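Local coordinates for protein MGS-M4 (Unidentified, PDB 4Q3M) that probably reduces carbonyl compounds with a nicotinamide cofactor, as an aldo-keto reductase of TIM-barrel fold whose natural substrate is unknown, at residues K206-T211 against E250-S255; L220-I225 against D245-E250; A185-H190 against T211-A216; H41-M46 against V156-T161. All blocks are in the same frame, centred on the assembly; numbering follows the deposited sequence.

Interactions 1, 2 and 3 lie on one flank of the barrel, about helix 212-222, whereas interaction 4 spans the barrel interior, its centre about 2 Å from that of the chain. Interactions 1 and 2 have centres about 10 Å apart and share E250; salt bridges K207-D249 and K210-D245 tie them together. Interaction 3 lies about 14 Å from each, centre to centre, and meets interaction 2 where L220 packs on P186. It carries a bound sulfate, probably near the cofactor-phosphate site of relatives. Interaction 4, about 16 Å from interaction 3 between centres, holds D43, which pairs with K73 as in the active site of aldo-keto reductases. Interaction 1 is about 26 Å from it.

Interaction 1 of 4, residues K206-T211 against E250-S255; sequences KKHDKT and EEDMKS
D252 receives H208 and K207 on a single carboxylate. The imidazole NE2 donates to D252 OD2 over 2.9 Å, with an N-H...O angle of 159°. The oxygen lies in the ring plane, but the ring approaches from above the carboxylate plane, and the two flat groups stand 74° apart. K207 comes in beside the ring with its chain fully extended, and its CG lies over one ring face near the rim. Its NZ is 3.2 Å from D252 OD2 and equally far from D252 OD1, a salt bridge built of two weak hydrogen bonds. E251 OE1 joins this network only as a long ion pair, 3.9 Å from K207 NZ.

The stronger partner of K207 NZ is D249, just ahead of helix 250-257. D249 uses its other oxygen to cap D252 N, and so also holds the turn that presents D252. On the ring side away from K207 CG, F246 meets H208 with planes at about 45°; L248 touches H208 too. The contact thus joins the C-terminal end of helix 199-207 to the first turn of helix 250-257, with helix 212-222 next to both K210 and M253.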
loop_
_atom_site.group_PDB
_atom_site.type_symbol
_atom_site.label_atom_id
_atom_site.label_comp_id
_atom_site.label_asym_id
_atom_site.label_seq_id
_atom_site.Cartn_x
_atom_site.Cartn_y
_atom_site.Cartn_z
ATOM N N LYS A 206 -0.260 31.190 5.287
ATOM C CA LYS A 206 -0.103 32.587 5.687
ATOM C C LYS A 206 0.609 33.378 4.594
ATOM O O LYS A 206 0.366 34.571 4.410
ATOM C CB LYS A 206 0.682 32.689 7.003
ATOM C CG LYS A 206 2.079 33.299 6.848
ATOM C CD LYS A 206 2.919 33.225 8.115
ATOM C CE LYS A 206 3.225 31.786 8.500
ATOM N NZ LYS A 206 4.081 31.682 9.713
ATOM N N LYS A 207 1.477 32.691 3.863
ATOM C CA LYS A 207 2.398 33.330 2.935
ATOM C C LYS A 207 1.692 33.797 1.669
ATOM O O LYS A 207 2.060 34.812 1.077
ATOM C CB LYS A 207 3.528 32.358 2.593
ATOM C CG LYS A 207 4.594 32.892 1.663
ATOM C CD LYS A 207 5.682 31.848 1.487
ATOM C CE LYS A 207 6.694 32.253 0.437
ATOM N NZ LYS A 207 7.716 31.189 0.248
ATOM N N HIS A 208 0.664 33.057 1.270
ATOM C CA HIS A 208 -0.039 33.339 0.026
ATOM C C HIS A 208 -1.486 33.757 0.272
ATOM O O HIS A 208 -2.270 33.879 -0.671
ATOM C CB HIS A 208 0.012 32.116 -0.891
ATOM C CG HIS A 208 1.399 31.604 -1.130
ATOM N ND1 HIS A 208 2.295 32.242 -1.961
ATOM C CD2 HIS A 208 2.046 30.519 -0.642
ATOM C CE1 HIS A 208 3.432 31.570 -1.978
ATOM N NE2 HIS A 208 3.308 30.521 -1.186
ATOM N N ASP A 209 -1.825 33.978 1.541
ATOM C CA ASP A 209 -3.166 34.402 1.943
ATOM C C ASP A 209 -4.228 33.439 1.412
ATOM O O ASP A 209 -5.278 33.853 0.920
ATOM C CB ASP A 209 -3.444 35.831 1.463
ATOM C CG ASP A 209 -4.688 36.431 2.092
ATOM O OD1 ASP A 209 -5.074 35.986 3.194
ATOM O OD2 ASP A 209 -5.281 37.346 1.482
ATOM N N LYS A 210 -3.939 32.146 1.511
ATOM C CA LYS A 210 -4.852 31.122 1.026
ATOM C C LYS A 210 -5.329 30.237 2.167
ATOM O O LYS A 210 -4.900 30.394 3.309
ATOM C CB LYS A 210 -4.177 30.270 -0.052
ATOM C CG LYS A 210 -3.831 31.030 -1.320
ATOM C CD LYS A 210 -5.087 31.466 -2.052
ATOM C CE LYS A 210 -4.752 32.178 -3.350
ATOM N NZ LYS A 210 -5.977 32.527 -4.118
ATOM N N THR A 211 -6.227 29.310 1.853
ATOM C CA THR A 211 -6.657 28.314 2.822
ATOM C C THR A 211 -5.779 27.079 2.682
ATOM O O THR A 211 -5.129 26.888 1.654
ATOM C CB THR A 211 -8.136 27.928 2.635
ATOM O OG1 THR A 211 -8.288 27.165 1.432
ATOM C CG2 THR A 211 -9.009 29.171 2.561
ATOM N N GLU A 250 10.300 27.309 -4.382
ATOM C CA GLU A 250 11.098 26.125 -4.083
ATOM C C GLU A 250 11.077 25.752 -2.602
ATOM O O GLU A 250 10.925 24.581 -2.257
ATOM C CB GLU A 250 12.543 26.336 -4.542
ATOM C CG GLU A 250 13.515 25.281 -4.038
ATOM C CD GLU A 250 14.911 25.459 -4.601
ATOM O OE1 GLU A 250 15.198 26.540 -5.159
ATOM O OE2 GLU A 250 15.724 24.518 -4.486
ATOM N N GLU A 251 11.224 26.747 -1.731
ATOM C CA GLU A 251 11.286 26.481 -0.297
ATOM C C GLU A 251 9.930 26.018 0.231
ATOM O O GLU A 251 9.864 25.276 1.210
ATOM C CB GLU A 251 11.768 27.718 0.470
ATOM C CG GLU A 251 10.663 28.617 1.004
ATOM C CD GLU A 251 11.177 29.640 1.997
ATOM O OE1 GLU A 251 10.385 30.093 2.850
ATOM O OE2 GLU A 251 12.374 29.991 1.925
ATOM N N ASP A 252 8.855 26.448 -0.423
ATOM C CA ASP A 252 7.520 25.971 -0.081
ATOM C C ASP A 252 7.401 24.491 -0.408
ATOM O O ASP A 252 6.972 23.693 0.425
ATOM C CB ASP A 252 6.440 26.760 -0.828
ATOM C CG ASP A 252 6.200 28.132 -0.231
ATOM O OD1 ASP A 252 6.439 28.308 0.982
ATOM O OD2 ASP A 252 5.762 29.034 -0.976
ATOM N N MET A 253 7.795 24.136 -1.627
ATOM C CA MET A 253 7.720 22.761 -2.104
ATOM C C MET A 253 8.553 21.815 -1.246
ATOM O O MET A 253 8.142 20.687 -0.974
ATOM C CB MET A 253 8.177 22.683 -3.562
ATOM C CG MET A 253 7.280 23.439 -4.525
ATOM S SD MET A 253 5.616 22.750 -4.580
ATOM C CE MET A 253 5.951 21.136 -5.281
ATOM N N LYS A 254 9.722 22.281 -0.821
ATOM C CA LYS A 254 10.600 21.473 0.015
ATOM C C LYS A 254 10.066 21.397 1.441
ATOM O O LYS A 254 10.376 20.463 2.181
ATOM C CB LYS A 254 12.022 22.036 0.005
ATOM C CG LYS A 254 13.092 20.990 -0.261
ATOM C CD LYS A 254 12.776 20.197 -1.521
ATOM C CE LYS A 254 13.856 19.170 -1.820
ATOM N NZ LYS A 254 13.317 18.005 -2.577
ATOM N N SER A 255 9.259 22.383 1.819
ATOM C CA SER A 255 8.626 22.395 3.133
ATOM C C SER A 255 7.420 21.461 3.149
ATOM O O SER A 255 7.133 20.816 4.157
ATOM C CB SER A 255 8.207 23.815 3.517
ATOM O OG SER A 255 7.837 23.889 4.881
#

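Interaction 2 of 4, residues L220-I225 against D245-E250; sequences LIEREI and DFTLDE
With CG anti to the carbonyl carbon (chi1 -62°) and the chain bent at chi2 (-73°), E222 brings its carboxylate to T247 and L248, which carries it from the last turn of helix 212-222 to the loop before helix 250-257. That helix end is a Schellman motif of a barrel helix in the TIM-barrel fold. E224, with positive phi, is the C-prime residue; I225 N bonds back to L220 O over 3.0 Å and E224 N to I221 O, and the chain then runs on into strand 226-227.

One oxygen does the work on the loop side. E222 OE2 accepts from the backbone N of L248 at 3.0 Å, with an N-H...O angle of 155°, and from the hydroxyl T247 OG1 at 3.2 Å. Both donors approach from the same face of the carboxylate plane: the hydroxyl on the syn side and moderately tilted from the plane, the amide more steeply above it. T247 offers OG1 because the hydroxyl, rather than the methyl, stands anti to its own backbone N. The principal ionic partner of the same oxygen is R218, one turn earlier in the helix, whose NE makes a salt bridge to it. This pairing probably keeps the carboxylate turned toward the loop.

Thus E222 ties the C-terminal end of helix 212-222 to the residues that lead into helix 250-257. L248 adds an apolar side to the contact, packing on R218, W219 and I256, and its CB sits 4.0 Å from E222 CG.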
loop_
_atom_site.group_PDB
_atom_site.type_symbol
_atom_site.label_atom_id
_atom_site.label_comp_id
_atom_site.label_asym_id
_atom_site.label_seq_id
_atom_site.Cartn_x
_atom_site.Cartn_y
_atom_site.Cartn_z
ATOM N N LEU A 220 -0.152 19.995 -5.721
ATOM C CA LEU A 220 -0.338 18.965 -6.735
ATOM C C LEU A 220 -0.247 19.564 -8.136
ATOM O O LEU A 220 0.313 18.950 -9.046
ATOM C CB LEU A 220 -1.682 18.261 -6.545
ATOM C CG LEU A 220 -1.786 17.350 -5.320
ATOM C CD1 LEU A 220 -3.218 16.897 -5.112
ATOM C CD2 LEU A 220 -0.860 16.151 -5.468
ATOM N N ILE A 221 -0.802 20.762 -8.299
ATOM C CA ILE A 221 -0.717 21.489 -9.560
ATOM C C ILE A 221 0.737 21.736 -9.943
ATOM O O ILE A 221 1.125 21.563 -11.100
ATOM C CB ILE A 221 -1.448 22.846 -9.489
ATOM C CG1 ILE A 221 -2.913 22.657 -9.096
ATOM C CG2 ILE A 221 -1.343 23.578 -10.812
ATOM C CD1 ILE A 221 -3.722 21.924 -10.123
ATOM N N GLU A 222 1.537 22.134 -8.959
ATOM C CA GLU A 222 2.952 22.411 -9.175
ATOM C C GLU A 222 3.703 21.158 -9.620
ATOM O O GLU A 222 4.676 21.239 -10.370
ATOM C CB GLU A 222 3.590 22.979 -7.903
ATOM C CG GLU A 222 3.007 24.309 -7.435
ATOM C CD GLU A 222 3.409 25.483 -8.311
ATOM O OE1 GLU A 222 4.240 25.298 -9.225
ATOM O OE2 GLU A 222 2.892 26.599 -8.082
ATOM N N ARG A 223 3.240 19.999 -9.157
ATOM C CA ARG A 223 3.862 18.727 -9.512
ATOM C C ARG A 223 3.308 18.164 -10.817
ATOM O O ARG A 223 3.549 17.000 -11.145
ATOM C CB ARG A 223 3.668 17.703 -8.392
ATOM C CG ARG A 223 4.377 18.038 -7.092
ATOM C CD ARG A 223 4.122 16.957 -6.054
ATOM N NE ARG A 223 4.623 15.657 -6.492
ATOM C CZ ARG A 223 4.267 14.497 -5.948
ATOM N NH1 ARG A 223 3.401 14.471 -4.945
ATOM N NH2 ARG A 223 4.774 13.362 -6.411
ATOM N N GLU A 224 2.567 18.993 -11.549
ATOM C CA GLU A 224 1.938 18.596 -12.809
ATOM C C GLU A 224 1.054 17.362 -12.637
ATOM O O GLU A 224 1.032 16.475 -13.490
ATOM C CB GLU A 224 3.000 18.343 -13.883
ATOM C CG GLU A 224 3.800 19.581 -14.258
ATOM C CD GLU A 224 4.823 19.312 -15.345
ATOM O OE1 GLU A 224 5.199 18.137 -15.534
ATOM O OE2 GLU A 224 5.249 20.278 -16.013
ATOM N N ILE A 225 0.329 17.317 -11.523
ATOM C CA ILE A 225 -0.583 16.217 -11.234
ATOM C C ILE A 225 -2.034 16.681 -11.309
ATOM O O ILE A 225 -2.400 17.694 -10.711
ATOM C CB ILE A 225 -0.314 15.611 -9.840
ATOM C CG1 ILE A 225 1.069 14.959 -9.797
ATOM C CG2 ILE A 225 -1.391 14.598 -9.474
ATOM C CD1 ILE A 225 1.396 14.311 -8.466
ATOM N N ASP A 245 -4.169 31.824 -9.204
ATOM C CA ASP A 245 -3.813 33.230 -9.055
ATOM C C ASP A 245 -2.570 33.395 -8.189
ATOM O O ASP A 245 -2.226 34.506 -7.785
ATOM C CB ASP A 245 -4.981 34.020 -8.462
ATOM C CG ASP A 245 -5.404 33.506 -7.102
ATOM O OD1 ASP A 245 -5.139 32.322 -6.803
ATOM O OD2 ASP A 245 -6.004 34.285 -6.331
ATOM N N PHE A 246 -1.898 32.284 -7.904
ATOM C CA PHE A 246 -0.666 32.316 -7.125
ATOM C C PHE A 246 0.207 31.103 -7.428
ATOM O O PHE A 246 -0.203 30.193 -8.150
ATOM C CB PHE A 246 -0.977 32.386 -5.628
ATOM C CG PHE A 246 -1.306 31.057 -5.009
ATOM C CD1 PHE A 246 -0.436 30.462 -4.111
ATOM C CD2 PHE A 246 -2.485 30.401 -5.325
ATOM C CE1 PHE A 246 -0.734 29.241 -3.537
ATOM C CE2 PHE A 246 -2.789 29.180 -4.755
ATOM C CZ PHE A 246 -1.913 28.601 -3.859
ATOM N N THR A 247 1.413 31.098 -6.869
ATOM C CA THR A 247 2.375 30.033 -7.122
ATOM C C THR A 247 3.096 29.620 -5.844
ATOM O O THR A 247 3.046 30.326 -4.837
ATOM C CB THR A 247 3.417 30.462 -8.173
ATOM O OG1 THR A 247 4.373 29.411 -8.360
ATOM C CG2 THR A 247 4.140 31.722 -7.721
ATOM N N LEU A 248 3.764 28.472 -5.890
ATOM C CA LEU A 248 4.540 27.988 -4.755
ATOM C C LEU A 248 6.021 27.917 -5.113
ATOM O O LEU A 248 6.399 27.259 -6.083
ATOM C CB LEU A 248 4.037 26.616 -4.302
ATOM C CG LEU A 248 2.600 26.559 -3.781
ATOM C CD1 LEU A 248 2.199 25.128 -3.463
ATOM C CD2 LEU A 248 2.439 27.449 -2.557
ATOM N N ASP A 249 6.857 28.595 -4.332
ATOM C CA ASP A 249 8.288 28.634 -4.616
ATOM C C ASP A 249 8.992 27.364 -4.149
ATOM O O ASP A 249 8.367 26.464 -3.588
ATOM C CB ASP A 249 8.935 29.870 -3.978
ATOM C CG ASP A 249 8.669 29.978 -2.485
ATOM O OD1 ASP A 249 8.686 28.946 -1.781
ATOM O OD2 ASP A 249 8.447 31.112 -2.010
ATOM N N GLU A 250 10.300 27.309 -4.382
ATOM C CA GLU A 250 11.098 26.125 -4.083
ATOM C C GLU A 250 11.077 25.752 -2.602
ATOM O O GLU A 250 10.925 24.581 -2.257
ATOM C CB GLU A 250 12.543 26.336 -4.542
ATOM C CG GLU A 250 13.515 25.281 -4.038
ATOM C CD GLU A 250 14.911 25.459 -4.601
ATOM O OE1 GLU A 250 15.198 26.540 -5.159
ATOM O OE2 GLU A 250 15.724 24.518 -4.486
#

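Interaction 3 of 4, residues A185-H190 against T211-A216; sequences APLMSH and TIPQIA. With SO4 (sulfate ion), chain G.
L187 crosses P213 at about a right angle, bridging an anion and a helix. Its CB lies 3.3 Å from sulfate O4, and CG is 3.7 Å from sulfate O3. Beyond CG, held beside the backbone N (chi1 -59°), the two methyls straddle one proline carbon: CD1 is 3.8 Å from P213 CB and CD2 3.7 Å from the same atom. CD2 also looks toward A216 CB, 4.3 Å away, and P186 O lies 4.0 Å from A216 CB. An alanine in place of L187 would end at CB, and the gap this opens over P213 and A216 would probably leave the turn less firmly seated on helix 212-222.

A185 to M188 form a type I turn after strand 180-184. L187 N, within the turn, and S189 N, just after it, both donate to sulfate O4 at 2.8 Å, and K230 N also binds the ion. At the start of helix 212-222, T211 and Q214 form a capping box, its Q214 N bond weak. Apolar carbons thus fix the turn, while backbone N-H groups face an anion, probably from the crystallisation liquor, consistent with a cofactor-phosphate site as in related aldo-keto reductases.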
loop_
_atom_site.group_PDB
_atom_site.type_symbol
_atom_site.label_atom_id
_atom_site.label_comp_id
_atom_site.label_asym_id
_atom_site.label_seq_id
_atom_site.Cartn_x
_atom_site.Cartn_y
_atom_site.Cartn_z
ATOM N N ALA A 185 -8.745 12.069 -3.443
ATOM C CA ALA A 185 -8.576 12.415 -2.033
ATOM C C ALA A 185 -7.417 13.392 -1.808
ATOM O O ALA A 185 -6.543 13.135 -0.978
ATOM C CB ALA A 185 -8.371 11.155 -1.200
ATOM N N PRO A 186 -7.403 14.524 -2.537
ATOM C CA PRO A 186 -6.277 15.445 -2.362
ATOM C C PRO A 186 -6.349 16.195 -1.036
ATOM O O PRO A 186 -5.343 16.737 -0.578
ATOM C CB PRO A 186 -6.428 16.403 -3.539
ATOM C CG PRO A 186 -7.888 16.441 -3.788
ATOM C CD PRO A 186 -8.403 15.061 -3.480
ATOM N N LEU A 187 -7.534 16.226 -0.434
ATOM C CA LEU A 187 -7.714 16.846 0.872
ATOM C C LEU A 187 -7.799 15.777 1.956
ATOM O O LEU A 187 -8.377 16.004 3.020
ATOM C CB LEU A 187 -8.967 17.724 0.885
ATOM C CG LEU A 187 -9.003 18.860 -0.138
ATOM C CD1 LEU A 187 -10.189 19.780 0.113
ATOM C CD2 LEU A 187 -7.696 19.640 -0.124
ATOM N N MET A 188 -7.225 14.613 1.662
ATOM C CA MET A 188 -7.179 13.474 2.580
ATOM C C MET A 188 -8.563 12.958 2.975
ATOM O O MET A 188 -8.709 12.293 4.000
ATOM C CB MET A 188 -6.380 13.831 3.839
ATOM C CG MET A 188 -4.892 14.026 3.592
ATOM S SD MET A 188 -3.956 14.336 5.102
ATOM C CE MET A 188 -4.268 12.826 6.012
ATOM N N SER A 189 -9.564 13.264 2.151
ATOM C CA SER A 189 -10.926 12.749 2.314
ATOM C C SER A 189 -11.478 12.910 3.729
ATOM O O SER A 189 -11.417 13.992 4.312
ATOM C CB SER A 189 -10.980 11.273 1.909
ATOM O OG SER A 189 -12.278 10.738 2.110
ATOM N N HIS A 190 -12.007 11.818 4.278
ATOM C CA HIS A 190 -12.611 11.826 5.608
ATOM C C HIS A 190 -11.575 12.073 6.702
ATOM O O HIS A 190 -11.926 12.364 7.845
ATOM C CB HIS A 190 -13.345 10.509 5.869
ATOM C CG HIS A 190 -12.457 9.305 5.847
ATOM N ND1 HIS A 190 -11.820 8.829 6.973
ATOM C CD2 HIS A 190 -12.095 8.481 4.834
ATOM C CE1 HIS A 190 -11.106 7.764 6.656
ATOM N NE2 HIS A 190 -11.256 7.531 5.364
ATOM N N THR A 211 -6.227 29.310 1.853
ATOM C CA THR A 211 -6.657 28.314 2.822
ATOM C C THR A 211 -5.779 27.079 2.682
ATOM O O THR A 211 -5.129 26.888 1.654
ATOM C CB THR A 211 -8.136 27.928 2.635
ATOM O OG1 THR A 211 -8.288 27.165 1.432
ATOM C CG2 THR A 211 -9.009 29.171 2.561
ATOM N N ILE A 212 -5.754 26.248 3.718
ATOM C CA ILE A 212 -4.973 25.014 3.694
ATOM C C ILE A 212 -5.349 24.083 2.524
ATOM O O ILE A 212 -4.456 23.548 1.865
ATOM C CB ILE A 212 -5.099 24.249 5.035
ATOM C CG1 ILE A 212 -4.352 24.996 6.141
ATOM C CG2 ILE A 212 -4.561 22.833 4.906
ATOM C CD1 ILE A 212 -4.307 24.257 7.457
ATOM N N PRO A 213 -6.658 23.888 2.251
ATOM C CA PRO A 213 -6.975 23.061 1.078
ATOM C C PRO A 213 -6.444 23.631 -0.238
ATOM O O PRO A 213 -5.871 22.882 -1.030
ATOM C CB PRO A 213 -8.506 23.037 1.071
ATOM C CG PRO A 213 -8.886 23.252 2.483
ATOM C CD PRO A 213 -7.874 24.216 3.018
ATOM N N GLN A 214 -6.635 24.932 -0.457
ATOM C CA GLN A 214 -6.146 25.606 -1.661
ATOM C C GLN A 214 -4.658 25.355 -1.870
ATOM O O GLN A 214 -4.177 25.271 -3.000
ATOM C CB GLN A 214 -6.406 27.110 -1.577
ATOM C CG GLN A 214 -7.860 27.507 -1.740
ATOM C CD GLN A 214 -8.070 29.001 -1.596
ATOM O OE1 GLN A 214 -7.438 29.651 -0.764
ATOM N NE2 GLN A 214 -8.960 29.555 -2.412
ATOM N N ILE A 215 -3.941 25.238 -0.759
ATOM C CA ILE A 215 -2.519 24.940 -0.772
ATOM C C ILE A 215 -2.228 23.533 -1.277
ATOM O O ILE A 215 -1.458 23.353 -2.223
ATOM C CB ILE A 215 -1.919 25.095 0.631
ATOM C CG1 ILE A 215 -1.851 26.576 1.019
ATOM C CG2 ILE A 215 -0.571 24.393 0.715
ATOM C CD1 ILE A 215 -1.470 27.501 -0.126
ATOM N N ALA A 216 -2.841 22.543 -0.633
ATOM C CA ALA A 216 -2.633 21.141 -0.976
ATOM C C ALA A 216 -2.966 20.886 -2.439
ATOM O O ALA A 216 -2.327 20.069 -3.102
ATOM C CB ALA A 216 -3.471 20.247 -0.077
HETATM S S SO4 G . -11.157 15.028 -0.939
HETATM O O1 SO4 G . -12.218 15.352 0.011
HETATM O O2 SO4 G . -11.555 13.874 -1.739
HETATM O O3 SO4 G . -10.929 16.172 -1.817
HETATM O O4 SO4 G . -9.931 14.719 -0.209
#

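Interaction 4 of 4, residues H41-M46 against V156-T161; sequences HIDTAM and VNQVET
D43 and Q158 meet from opposite directions across the interior of the TIM barrel, from strands whose nearest CA atoms, those of these two residues, are 10.6 Å apart. Each side chain leaves its strand with CG anti to the backbone N (chi1 -177° for D43, -178° for Q158), and the glutamine stays extended beyond CG, so two straight arms span the gap.

The hydrogen bond between them runs from Q158 NE2 to D43 OD1 at 3.1 Å, with an N-H...O angle of 148°. The amide nitrogen approaches from above the carboxylate plane, and amide and carboxylate planes are 53° apart. Q158 NE2 also donates to E182, its stronger partner, so the amide links two acidic side chains.

Among ionic contacts, D43 OD2 forms a salt bridge with K73, leaving OD1 for the glutamine. This aspartate-lysine pair matches the one in the catalytic tetrad of aldo-keto reductases, a role inferred here from the family. An alanine at D43 would probably leave K73 without its salt-bridge mate and the Q158 amide freer to turn.

Van der Waals neighbours flank the pair: D43 touches T71, Q158 touches L104, Y184 and K73, and I228 borders both.

Strand 41-43 runs between strands 17-18 and 69-74, pairing with them through backbone hydrogen bonds such as D43 with L17 and I42 with T71. Strand 156-160 is flanked by strands 133-136 and 180-184, so the contact crosses the barrel from its second parallel strand to its sixth.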
loop_
_atom_site.group_PDB
_atom_site.type_symbol
_atom_site.label_atom_id
_atom_site.label_comp_id
_atom_site.label_asym_id
_atom_site.label_seq_id
_atom_site.Cartn_x
_atom_site.Cartn_y
_atom_site.Cartn_z
ATOM N N HIS A 41 -14.095 20.085 -15.778
ATOM C CA HIS A 41 -13.718 18.694 -15.569
ATOM C C HIS A 41 -14.551 18.083 -14.446
ATOM O O HIS A 41 -14.542 18.571 -13.317
ATOM C CB HIS A 41 -12.223 18.594 -15.251
ATOM C CG HIS A 41 -11.748 17.201 -14.969
ATOM N ND1 HIS A 41 -10.560 16.942 -14.321
ATOM C CD2 HIS A 41 -12.293 15.995 -15.254
ATOM C CE1 HIS A 41 -10.396 15.636 -14.212
ATOM N NE2 HIS A 41 -11.434 15.038 -14.769
ATOM N N ILE A 42 -15.277 17.017 -14.767
ATOM C CA ILE A 42 -16.108 16.328 -13.786
ATOM C C ILE A 42 -15.696 14.863 -13.670
ATOM O O ILE A 42 -15.553 14.168 -14.677
ATOM C CB ILE A 42 -17.603 16.410 -14.151
ATOM C CG1 ILE A 42 -18.015 17.861 -14.412
ATOM C CG2 ILE A 42 -18.456 15.803 -13.047
ATOM C CD1 ILE A 42 -17.970 18.741 -13.183
ATOM N N ASP A 43 -15.504 14.398 -12.440
ATOM C CA ASP A 43 -15.060 13.030 -12.197
ATOM C C ASP A 43 -16.123 12.217 -11.462
ATOM O O ASP A 43 -16.475 12.526 -10.323
ATOM C CB ASP A 43 -13.754 13.032 -11.399
ATOM C CG ASP A 43 -13.207 11.635 -11.172
ATOM O OD1 ASP A 43 -12.407 11.167 -12.009
ATOM O OD2 ASP A 43 -13.574 11.009 -10.156
ATOM N N THR A 44 -16.627 11.175 -12.115
ATOM C CA THR A 44 -17.646 10.319 -11.515
ATOM C C THR A 44 -17.312 8.839 -11.693
ATOM O O THR A 44 -16.228 8.491 -12.162
ATOM C CB THR A 44 -19.041 10.602 -12.111
ATOM O OG1 THR A 44 -20.023 9.800 -11.442
ATOM C CG2 THR A 44 -19.067 10.296 -13.601
ATOM N N ALA A 45 -18.249 7.978 -11.304
ATOM C CA ALA A 45 -18.089 6.531 -11.425
ATOM C C ALA A 45 -19.438 5.838 -11.257
ATOM O O ALA A 45 -20.374 6.419 -10.710
ATOM C CB ALA A 45 -17.091 6.010 -10.401
ATOM N N MET A 46 -19.531 4.597 -11.722
ATOM C CA MET A 46 -20.796 3.875 -11.647
ATOM C C MET A 46 -21.140 3.512 -10.203
ATOM O O MET A 46 -22.316 3.429 -9.852
ATOM C CB MET A 46 -20.764 2.619 -12.530
ATOM C CG MET A 46 -20.251 1.344 -11.868
ATOM S SD MET A 46 -21.486 0.419 -10.924
ATOM C CE MET A 46 -22.933 0.616 -11.961
ATOM N N VAL A 156 -3.803 7.458 -18.042
ATOM C CA VAL A 156 -4.059 8.049 -16.732
ATOM C C VAL A 156 -4.080 6.993 -15.629
ATOM O O VAL A 156 -4.661 5.920 -15.797
ATOM C CB VAL A 156 -5.404 8.821 -16.718
ATOM C CG1 VAL A 156 -5.779 9.242 -15.302
ATOM C CG2 VAL A 156 -5.344 10.033 -17.639
ATOM N N ASN A 157 -3.432 7.296 -14.507
ATOM C CA ASN A 157 -3.524 6.463 -13.314
ATOM C C ASN A 157 -4.016 7.279 -12.122
ATOM O O ASN A 157 -3.254 8.041 -11.526
ATOM C CB ASN A 157 -2.173 5.820 -12.994
ATOM C CG ASN A 157 -2.255 4.825 -11.849
ATOM O OD1 ASN A 157 -3.332 4.327 -11.518
ATOM N ND2 ASN A 157 -1.113 4.529 -11.238
ATOM N N GLN A 158 -5.291 7.127 -11.780
ATOM C CA GLN A 158 -5.870 7.876 -10.670
ATOM C C GLN A 158 -5.675 7.149 -9.343
ATOM O O GLN A 158 -6.271 6.098 -9.107
ATOM C CB GLN A 158 -7.360 8.137 -10.906
ATOM C CG GLN A 158 -8.010 8.954 -9.800
ATOM C CD GLN A 158 -9.498 9.151 -10.006
ATOM O OE1 GLN A 158 -10.299 8.872 -9.115
ATOM N NE2 GLN A 158 -9.876 9.642 -11.181
ATOM N N VAL A 159 -4.840 7.715 -8.478
ATOM C CA VAL A 159 -4.546 7.099 -7.189
ATOM C C VAL A 159 -4.616 8.104 -6.044
ATOM O O VAL A 159 -4.511 9.314 -6.257
ATOM C CB VAL A 159 -3.151 6.443 -7.182
ATOM C CG1 VAL A 159 -3.123 5.230 -8.101
ATOM C CG2 VAL A 159 -2.086 7.454 -7.582
ATOM N N GLU A 160 -4.797 7.590 -4.831
ATOM C CA GLU A 160 -4.801 8.415 -3.630
ATOM C C GLU A 160 -3.470 9.136 -3.473
ATOM O O GLU A 160 -2.431 8.505 -3.286
ATOM C CB GLU A 160 -5.084 7.568 -2.390
ATOM C CG GLU A 160 -4.883 8.310 -1.078
ATOM C CD GLU A 160 -4.788 7.379 0.113
ATOM O OE1 GLU A 160 -5.146 6.191 -0.028
ATOM O OE2 GLU A 160 -4.346 7.834 1.191
ATOM N N THR A 161 -3.505 10.461 -3.557
ATOM C CA THR A 161 -2.293 11.259 -3.453
ATOM C C THR A 161 -2.562 12.576 -2.733
ATOM O O THR A 161 -3.403 13.369 -3.157
ATOM C CB THR A 161 -1.689 11.553 -4.840
ATOM O OG1 THR A 161 -1.519 10.327 -5.563
ATOM C CG2 THR A 161 -0.343 12.245 -4.701
#